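Long-range contacts in chromosome-partitioning protein ParB (Caulobacter vibrioides NA1000, PDB 6S6H), which binds the centromeric parS site and takes part in chromosome partitioning, seen here as its DNA-binding domain on that DNA: residues 62-67 with 87-92; 17-22 with 68-73; 78-83 with 104-109. All blocks are in the same frame, centred on the assembly; numbering follows the deposited sequence.

Contact 1. Residues 62-67 with 87-92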
# COMPACT_ATOMS: atom_id res chain seq x y z
N PRO B 62 -9.54 -12.52 -15.14
CA PRO B 62 -9.14 -12.81 -16.52
C PRO B 62 -7.69 -12.39 -16.79
O PRO B 62 -7.23 -11.46 -16.17
CB PRO B 62 -10.11 -11.96 -17.36
CG PRO B 62 -11.32 -11.76 -16.47
CD PRO B 62 -10.77 -11.71 -15.06
N ASP B 63 -7.02 -13.07 -17.72
CA ASP B 63 -5.58 -12.88 -18.05
C ASP B 63 -5.33 -11.42 -18.46
O ASP B 63 -4.26 -10.89 -18.08
CB ASP B 63 -5.13 -13.85 -19.16
CG ASP B 63 -5.12 -15.32 -18.76
OD1 ASP B 63 -5.52 -15.63 -17.62
OD2 ASP B 63 -4.72 -16.14 -19.61
N GLU B 64 -6.26 -10.80 -19.18
CA GLU B 64 -6.15 -9.38 -19.64
C GLU B 64 -5.94 -8.47 -18.42
O GLU B 64 -5.05 -7.61 -18.48
CB GLU B 64 -7.39 -8.91 -20.40
CG GLU B 64 -7.57 -9.55 -21.77
CD GLU B 64 -8.62 -10.65 -21.82
OE1 GLU B 64 -8.65 -11.50 -20.89
OE2 GLU B 64 -9.43 -10.65 -22.77
N VAL B 65 -6.73 -8.67 -17.36
CA VAL B 65 -6.67 -7.86 -16.11
C VAL B 65 -5.36 -8.15 -15.38
O VAL B 65 -4.70 -7.19 -14.94
CB VAL B 65 -7.89 -8.11 -15.20
CG1 VAL B 65 -7.75 -7.40 -13.85
CG2 VAL B 65 -9.19 -7.69 -15.88
N GLN B 66 -4.99 -9.43 -15.27
CA GLN B 66 -3.72 -9.88 -14.63
C GLN B 66 -2.54 -9.19 -15.34
O GLN B 66 -1.63 -8.71 -14.63
CB GLN B 66 -3.61 -11.40 -14.66
CG GLN B 66 -4.60 -12.10 -13.74
CD GLN B 66 -4.30 -13.57 -13.56
OE1 GLN B 66 -3.19 -14.03 -13.79
NE2 GLN B 66 -5.30 -14.33 -13.13
N SER B 67 -2.58 -9.10 -16.67
CA SER B 67 -1.57 -8.40 -17.51
C SER B 67 -1.45 -6.93 -17.08
O SER B 67 -0.31 -6.45 -16.95
CB SER B 67 -1.88 -8.51 -18.98
OG SER B 67 -2.04 -9.87 -19.36
N ASP B 87 -18.21 -8.18 -16.09
CA ASP B 87 -17.20 -7.97 -17.17
C ASP B 87 -16.02 -7.18 -16.61
O ASP B 87 -15.89 -5.98 -16.88
CB ASP B 87 -17.85 -7.30 -18.39
CG ASP B 87 -17.02 -7.38 -19.66
OD1 ASP B 87 -15.79 -7.55 -19.56
OD2 ASP B 87 -17.62 -7.28 -20.76
N PRO B 88 -15.13 -7.81 -15.81
CA PRO B 88 -13.95 -7.13 -15.27
C PRO B 88 -13.06 -6.45 -16.32
O PRO B 88 -12.47 -5.43 -16.00
CB PRO B 88 -13.17 -8.26 -14.59
CG PRO B 88 -14.22 -9.28 -14.23
CD PRO B 88 -15.22 -9.21 -15.36
N VAL B 89 -12.96 -7.02 -17.53
CA VAL B 89 -12.09 -6.51 -18.63
C VAL B 89 -12.64 -5.16 -19.11
O VAL B 89 -11.83 -4.25 -19.35
CB VAL B 89 -11.97 -7.52 -19.78
CG1 VAL B 89 -11.26 -6.93 -20.99
CG2 VAL B 89 -11.27 -8.80 -19.34
N ALA B 90 -13.96 -5.04 -19.25
CA ALA B 90 -14.65 -3.78 -19.62
C ALA B 90 -14.33 -2.70 -18.58
O ALA B 90 -13.85 -1.62 -18.98
CB ALA B 90 -16.14 -4.01 -19.74
N LEU B 91 -14.55 -3.01 -17.29
CA LEU B 91 -14.29 -2.10 -16.14
C LEU B 91 -12.82 -1.69 -16.13
O LEU B 91 -12.54 -0.49 -15.94
CB LEU B 91 -14.67 -2.81 -14.83
CG LEU B 91 -16.17 -3.08 -14.64
CD1 LEU B 91 -16.44 -3.61 -13.24
CD2 LEU B 91 -16.99 -1.82 -14.90
N ALA B 92 -11.91 -2.65 -16.32
CA ALA B 92 -10.45 -2.42 -16.39
C ALA B 92 -10.15 -1.33 -17.42
O ALA B 92 -9.37 -0.41 -17.09
CB ALA B 92 -9.73 -3.71 -16.72
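The pyrrolidine ring of Pro62 turns its outer rim to the facing helix, where two partners meet it at different points. Val89 CG2 sits 3.9 Å from Pro62 CB, the two side chains sliding past each other in opposite directions, while Pro88 CB lies 4.2 Å from Pro62 CD. The same valine methyl also covers one face of the Glu64 carboxylate, 4.1 Å above Glu64 CD; the bend in the glutamate chain at chi2 (103°) folds the acid back over it, and Glu64 CB adds its own contact. Val89 CG2 thus nestles in the angle between the proline ring and the glutamate's CB and carboxylate. Val65, further along the same segment, supplies the next methyl. With its CG1 opposite the backbone N (chi1 173°), its CG2 is left to reach across, and this one methyl meets Pro88 O at 4.0 Å, Val89 CG2 at 4.2 Å and Ala92 CB at 4.1 Å. The interface is made mainly by apolar groups, and it depends on the fit of methyls and rings. Two helices begin here, and their first turns pack at an angle of 33°. Pro62 occupies one N-cap position and Asp87 the other. Asp87 OD1 takes the Ala90 N-H at 3.1 Å, the donor standing well above the carboxylate plane, which supplies an acceptor for a first-turn N-H of helix 88-98. Within the helical DNA-binding domain, the contact joins the start of helix 63-71 to the start of helix 88-98, clear of the DNA by about 9 Å at the nearest atoms. Ala92 continues onto Leu74 and Ile82, and Leu91 packs on Ile82 and Ala85, which brings residues of the loops flanking helix 76-81 against helix 88-98.

Contact 2. Residues 17-22 with 68-73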
# COMPACT_ATOMS: atom_id res chain seq x y z
N ASP B 17 11.09 -10.23 -3.88
CA ASP B 17 10.77 -9.22 -4.93
C ASP B 17 9.67 -9.78 -5.85
O ASP B 17 9.93 -9.93 -7.07
CB ASP B 17 12.04 -8.83 -5.71
CG ASP B 17 11.83 -7.73 -6.73
OD1 ASP B 17 10.80 -7.03 -6.64
OD2 ASP B 17 12.69 -7.57 -7.62
N LEU B 18 8.50 -10.09 -5.29
CA LEU B 18 7.37 -10.71 -6.02
C LEU B 18 6.27 -9.67 -6.23
O LEU B 18 5.96 -8.94 -5.27
CB LEU B 18 6.83 -11.90 -5.22
CG LEU B 18 7.82 -13.02 -4.93
CD1 LEU B 18 7.16 -14.12 -4.11
CD2 LEU B 18 8.39 -13.59 -6.22
N ASN B 19 5.70 -9.61 -7.44
CA ASN B 19 4.48 -8.83 -7.73
C ASN B 19 3.30 -9.52 -7.02
O ASN B 19 3.48 -10.67 -6.57
CB ASN B 19 4.28 -8.62 -9.24
CG ASN B 19 3.93 -9.88 -10.01
OD1 ASN B 19 3.15 -10.71 -9.55
ND2 ASN B 19 4.48 -10.01 -11.20
N VAL B 20 2.16 -8.84 -6.91
CA VAL B 20 1.01 -9.29 -6.07
C VAL B 20 0.53 -10.67 -6.52
O VAL B 20 0.13 -11.46 -5.64
CB VAL B 20 -0.13 -8.24 -6.08
CG1 VAL B 20 -0.78 -8.13 -7.45
CG2 VAL B 20 -1.17 -8.53 -5.01
N LEU B 21 0.55 -10.97 -7.82
CA LEU B 21 0.04 -12.25 -8.39
C LEU B 21 1.02 -13.39 -8.09
O LEU B 21 0.55 -14.53 -7.89
CB LEU B 21 -0.19 -12.09 -9.90
CG LEU B 21 -1.34 -11.18 -10.30
CD1 LEU B 21 -1.39 -10.99 -11.80
CD2 LEU B 21 -2.67 -11.71 -9.78
N GLU B 22 2.32 -13.11 -8.07
CA GLU B 22 3.38 -14.09 -7.72
C GLU B 22 3.24 -14.45 -6.23
O GLU B 22 3.41 -15.64 -5.89
CB GLU B 22 4.77 -13.55 -8.05
CG GLU B 22 5.05 -13.52 -9.54
CD GLU B 22 6.28 -12.73 -9.95
OE1 GLU B 22 6.75 -11.91 -9.15
OE2 GLU B 22 6.76 -12.93 -11.09
N TYR B 68 -2.58 -6.25 -16.85
CA TYR B 68 -2.62 -4.83 -16.40
C TYR B 68 -1.94 -4.71 -15.03
O TYR B 68 -1.20 -3.72 -14.83
CB TYR B 68 -4.05 -4.29 -16.35
CG TYR B 68 -4.74 -4.17 -17.69
CD1 TYR B 68 -4.10 -3.61 -18.78
CD2 TYR B 68 -6.05 -4.61 -17.86
CE1 TYR B 68 -4.73 -3.50 -20.01
CE2 TYR B 68 -6.69 -4.50 -19.08
CZ TYR B 68 -6.03 -3.94 -20.16
OH TYR B 68 -6.66 -3.83 -21.37
N LEU B 69 -2.17 -5.67 -14.12
CA LEU B 69 -1.54 -5.71 -12.77
C LEU B 69 -0.02 -5.80 -12.90
O LEU B 69 0.68 -5.00 -12.25
CB LEU B 69 -2.07 -6.92 -11.98
CG LEU B 69 -3.30 -6.66 -11.11
CD1 LEU B 69 -3.73 -7.93 -10.40
CD2 LEU B 69 -3.02 -5.55 -10.10
N VAL B 70 0.47 -6.76 -13.70
CA VAL B 70 1.92 -7.02 -13.92
C VAL B 70 2.57 -5.78 -14.53
O VAL B 70 3.69 -5.43 -14.09
CB VAL B 70 2.14 -8.27 -14.79
CG1 VAL B 70 3.58 -8.38 -15.29
CG2 VAL B 70 1.74 -9.54 -14.05
N SER B 71 1.91 -5.14 -15.50
CA SER B 71 2.41 -3.97 -16.26
C SER B 71 2.31 -2.70 -15.41
O SER B 71 3.09 -1.76 -15.67
CB SER B 71 1.69 -3.81 -17.58
OG SER B 71 0.32 -3.49 -17.37
N GLY B 72 1.40 -2.67 -14.43
CA GLY B 72 1.22 -1.55 -13.48
C GLY B 72 0.22 -0.52 -13.99
O GLY B 72 0.15 0.57 -13.39
N GLU B 73 -0.53 -0.84 -15.04
CA GLU B 73 -1.64 -0.00 -15.57
C GLU B 73 -2.79 0.01 -14.55
O GLU B 73 -3.51 1.03 -14.50
CB GLU B 73 -2.10 -0.51 -16.94
CG GLU B 73 -1.20 -0.06 -18.07
CD GLU B 73 -1.40 -0.80 -19.38
OE1 GLU B 73 -2.28 -0.39 -20.17
OE2 GLU B 73 -0.68 -1.79 -19.61
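Leu69 projects from helix 63-71 towards the first turn of helix 20-34, and its contacts with Leu21 begin close to the backbone. Leu69 CB lies 4.1 Å from Leu21 CD1. From there chi1 of -92° turns the chain away from a staggered position, and chi2 of 179° extends CD1 directly away from CA. At the tip, Leu69 CD1 lies against Leu21 CG and CD2 (4.0 Å from CD2) and 4.2 Å from Val20 CG1; both partners cross the Leu69 side chain at about a right angle. The next residue, Val70, touches Leu21 CD1 through CG2 at 4.1 Å and brushes the amide nitrogen ND2 of Asn19. The other end of that amide is occupied: Asn19 OD1 accepts from Glu22 N at 2.9 Å, and Glu22 OE1 receives Asn19 N at 3.1 Å. This reciprocal pair is a capping box, which starts helix 20-34 and holds the amide beside Val70. Gly72, with positive phi, marks where helix 63-71 ends. The contact thus sets the N-terminal end of helix 20-34 beside the C-terminal end of helix 63-71; Leu58 packs against Val20 and Leu21, and the ring of Tyr68 packs on Ala92 and Ile96 of helix 88-98.

Contact 3. Residues 78-83 with 104-109. With nucleotides of chain C; nucleotides of chain D.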
# COMPACT_ATOMS: atom_id res chain seq x y z
N HIS B 78 -7.51 -1.56 -7.51
CA HIS B 78 -8.38 -1.48 -8.71
C HIS B 78 -8.88 -2.88 -9.08
O HIS B 78 -10.11 -3.05 -9.22
CB HIS B 78 -7.62 -0.83 -9.89
CG HIS B 78 -7.29 0.61 -9.69
ND1 HIS B 78 -6.01 1.03 -9.40
CD2 HIS B 78 -8.06 1.72 -9.74
CE1 HIS B 78 -6.01 2.34 -9.27
NE2 HIS B 78 -7.25 2.79 -9.48
N ALA B 79 -7.96 -3.83 -9.22
CA ALA B 79 -8.22 -5.22 -9.67
C ALA B 79 -9.22 -5.91 -8.74
O ALA B 79 -10.20 -6.50 -9.24
CB ALA B 79 -6.92 -5.98 -9.74
N ARG B 80 -8.97 -5.84 -7.42
CA ARG B 80 -9.83 -6.47 -6.38
C ARG B 80 -11.24 -5.86 -6.45
O ARG B 80 -12.22 -6.63 -6.34
CB ARG B 80 -9.21 -6.25 -5.00
CG ARG B 80 -9.89 -7.01 -3.87
CD ARG B 80 -9.36 -6.53 -2.53
NE ARG B 80 -9.76 -5.16 -2.26
CZ ARG B 80 -9.14 -4.31 -1.45
NH1 ARG B 80 -8.04 -4.68 -0.80
NH2 ARG B 80 -9.61 -3.09 -1.29
N ALA B 81 -11.34 -4.54 -6.65
CA ALA B 81 -12.61 -3.77 -6.66
C ALA B 81 -13.53 -4.25 -7.79
O ALA B 81 -14.75 -4.06 -7.65
CB ALA B 81 -12.31 -2.30 -6.78
N ILE B 82 -12.99 -4.85 -8.86
CA ILE B 82 -13.75 -5.30 -10.06
C ILE B 82 -13.74 -6.83 -10.18
O ILE B 82 -14.24 -7.34 -11.21
CB ILE B 82 -13.19 -4.64 -11.34
CG1 ILE B 82 -11.75 -5.07 -11.64
CG2 ILE B 82 -13.32 -3.13 -11.26
CD1 ILE B 82 -11.26 -4.64 -13.00
N ALA B 83 -13.22 -7.54 -9.17
CA ALA B 83 -12.96 -9.01 -9.21
C ALA B 83 -14.27 -9.80 -9.28
O ALA B 83 -14.28 -10.85 -9.95
CB ALA B 83 -12.15 -9.42 -8.00
N GLU B 104 -13.20 5.67 -6.64
CA GLU B 104 -14.09 5.89 -7.82
C GLU B 104 -14.41 4.53 -8.46
O GLU B 104 -15.57 4.34 -8.88
CB GLU B 104 -13.43 6.84 -8.82
CG GLU B 104 -13.46 8.29 -8.38
CD GLU B 104 -12.68 9.26 -9.25
OE1 GLU B 104 -11.64 8.84 -9.80
OE2 GLU B 104 -13.10 10.43 -9.37
N THR B 105 -13.42 3.63 -8.52
CA THR B 105 -13.56 2.27 -9.09
C THR B 105 -14.57 1.46 -8.27
O THR B 105 -15.40 0.76 -8.88
CB THR B 105 -12.19 1.58 -9.18
OG1 THR B 105 -11.35 2.40 -10.00
CG2 THR B 105 -12.26 0.18 -9.76
N GLU B 106 -14.50 1.54 -6.94
CA GLU B 106 -15.46 0.89 -6.00
C GLU B 106 -16.88 1.38 -6.30
O GLU B 106 -17.81 0.54 -6.26
CB GLU B 106 -15.06 1.16 -4.55
CG GLU B 106 -13.85 0.36 -4.11
CD GLU B 106 -13.14 0.86 -2.87
OE1 GLU B 106 -13.63 1.82 -2.24
OE2 GLU B 106 -12.09 0.29 -2.53
N ALA B 107 -17.05 2.68 -6.57
CA ALA B 107 -18.34 3.32 -6.91
C ALA B 107 -18.87 2.75 -8.22
O ALA B 107 -20.07 2.43 -8.29
CB ALA B 107 -18.18 4.82 -6.97
N LEU B 108 -18.00 2.61 -9.23
CA LEU B 108 -18.35 2.04 -10.56
C LEU B 108 -18.89 0.62 -10.38
O LEU B 108 -19.92 0.30 -11.00
CB LEU B 108 -17.10 2.07 -11.45
CG LEU B 108 -17.27 1.53 -12.87
CD1 LEU B 108 -18.35 2.30 -13.62
CD2 LEU B 108 -15.95 1.60 -13.62
N ALA B 109 -18.21 -0.18 -9.54
CA ALA B 109 -18.50 -1.62 -9.29
C ALA B 109 -19.88 -1.78 -8.64
O ALA B 109 -20.63 -2.67 -9.08
CB ALA B 109 -17.42 -2.21 -8.43
P DG C 13 -0.35 -4.13 1.53
OP1 DG C 13 1.03 -4.26 2.06
OP2 DG C 13 -0.79 -4.96 0.38
O5' DG C 13 -1.35 -4.34 2.74
C5' DG C 13 -1.12 -3.66 3.99
C4' DG C 13 -2.38 -3.65 4.83
O4' DG C 13 -3.45 -2.99 4.11
C3' DG C 13 -2.91 -5.03 5.24
O3' DG C 13 -2.98 -5.01 6.67
C2' DG C 13 -4.24 -5.14 4.51
C1' DG C 13 -4.65 -3.68 4.38
N9 DG C 13 -5.60 -3.35 3.32
C8 DG C 13 -5.55 -3.75 2.01
N7 DG C 13 -6.51 -3.24 1.28
C5 DG C 13 -7.23 -2.44 2.16
C6 DG C 13 -8.38 -1.64 1.95
O6 DG C 13 -9.02 -1.46 0.90
N1 DG C 13 -8.77 -0.99 3.12
C2 DG C 13 -8.14 -1.11 4.33
N2 DG C 13 -8.68 -0.41 5.34
N3 DG C 13 -7.07 -1.85 4.54
C4 DG C 13 -6.67 -2.49 3.42
P DT D 7 -19.41 -1.52 -1.15
OP1 DT D 7 -20.80 -1.00 -1.22
OP2 DT D 7 -18.49 -1.31 -2.30
O5' DT D 7 -18.73 -0.96 0.18
C5' DT D 7 -19.21 -1.39 1.47
C4' DT D 7 -18.55 -0.63 2.59
O4' DT D 7 -17.29 -1.24 2.94
C3' DT D 7 -18.24 0.84 2.34
O3' DT D 7 -18.52 1.56 3.55
C2' DT D 7 -16.78 0.83 1.92
C1' DT D 7 -16.21 -0.34 2.71
N1 DT D 7 -15.12 -1.11 2.08
C2 DT D 7 -14.17 -1.68 2.91
O2 DT D 7 -14.17 -1.52 4.12
N3 DT D 7 -13.21 -2.42 2.27
C4 DT D 7 -13.11 -2.66 0.91
O4 DT D 7 -12.20 -3.35 0.48
C5 DT D 7 -14.15 -2.05 0.10
C7 DT D 7 -14.12 -2.27 -1.38
C6 DT D 7 -15.09 -1.33 0.72
P DC D 8 -18.27 3.14 3.65
OP1 DC D 8 -19.28 3.69 4.58
OP2 DC D 8 -18.18 3.67 2.26
O5' DC D 8 -16.85 3.22 4.36
C5' DC D 8 -16.68 2.68 5.68
C4' DC D 8 -15.25 2.77 6.13
O4' DC D 8 -14.41 1.90 5.33
C3' DC D 8 -14.61 4.15 6.03
O3' DC D 8 -13.70 4.30 7.13
C2' DC D 8 -13.81 4.07 4.75
C1' DC D 8 -13.30 2.64 4.84
N1 DC D 8 -12.83 2.00 3.61
C2 DC D 8 -11.78 1.07 3.70
O2 DC D 8 -11.28 0.85 4.81
N3 DC D 8 -11.35 0.45 2.58
C4 DC D 8 -11.93 0.72 1.40
N4 DC D 8 -11.46 0.09 0.32
C5 DC D 8 -13.00 1.65 1.28
C6 DC D 8 -13.42 2.26 2.40
O HOH W 1 -10.85 -2.02 -3.52
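Thr105 meets the edge of the His78 ring, its OG1 lying in the ring plane 3.4 Å from His78 CD2. That hydroxyl is hydrogen-bonded to Ser101 O, and the imidazole is held at both nitrogens, ND1 by Thr75 OG1 and NE2 by Leu100 O, which fixes the rotation of the ring. The other branch of the threonine, CG2, packs 3.8 Å from Ile82 CG2 and also touches Ala81 CB. Glu106 follows, with its CG 4.1 Å from Ala81 CB and the rest of the chain extended towards the DNA. Glu106 OE2 accepts from N4 of DC8 of chain D at 2.9 Å in a fairly straight bond (160°), and it is also in a salt bridge with Arg103. The methyl C7 of DT7 of chain D rests against the same carboxylate. DC8 is Watson-Crick paired with DG13 of chain C, and the two segments read this one base pair jointly from the major groove. Arg80, its chain bent at chi3 (67°), donates from NH1 to N7 of DG13 at 3.0 Å and from NH2 to O6 of DG13 at 2.8 Å, the two-pronged grip by which arginine recognises guanine. NH2 also lies near O4 of DT7 of chain D, oblique to the guanidinium plane. Arg80 NH2 and Glu106 OE2 are too far apart for a direct salt bridge, but a water spans them, 2.8 Å from each atom, accepting from the arginine and donating to the glutamate. The nearby acid probably stabilises the guanidinium charge. Asn54 and Arg57 of helix 49-57, the second helix of the helix-turn-helix motif, pack on Arg80. One turn after Thr105, Ala109 CB comes up against Ala81 O, next to Ile82, which packs on Leu91 and Ile95 of helix 88-98.

From the N terminus, the chain enters helix 20-34 at 17-22, runs on through helices 38-45 and 49-57, and closes its first long loop at 68-73 in contact 2. Just before that, residues 62-67 open contact 1, which closes only at 87-92, so contacts 1 and 2 cross and share helix 63-71. Contact 3 opens at 78-83, inside the loop of contact 1, and closes at 104-109, crossing contact 1 as well. Contacts 2 and 3 run in series, yet Leu69 touches Ala79. Ile82, packed against Pro88, Leu91 and Ala92, joins contacts 1 and 3. Helix 20-34 is thereby tied through helices 63-71 and 88-98 to the DNA-reading helices 76-81 and 102-110.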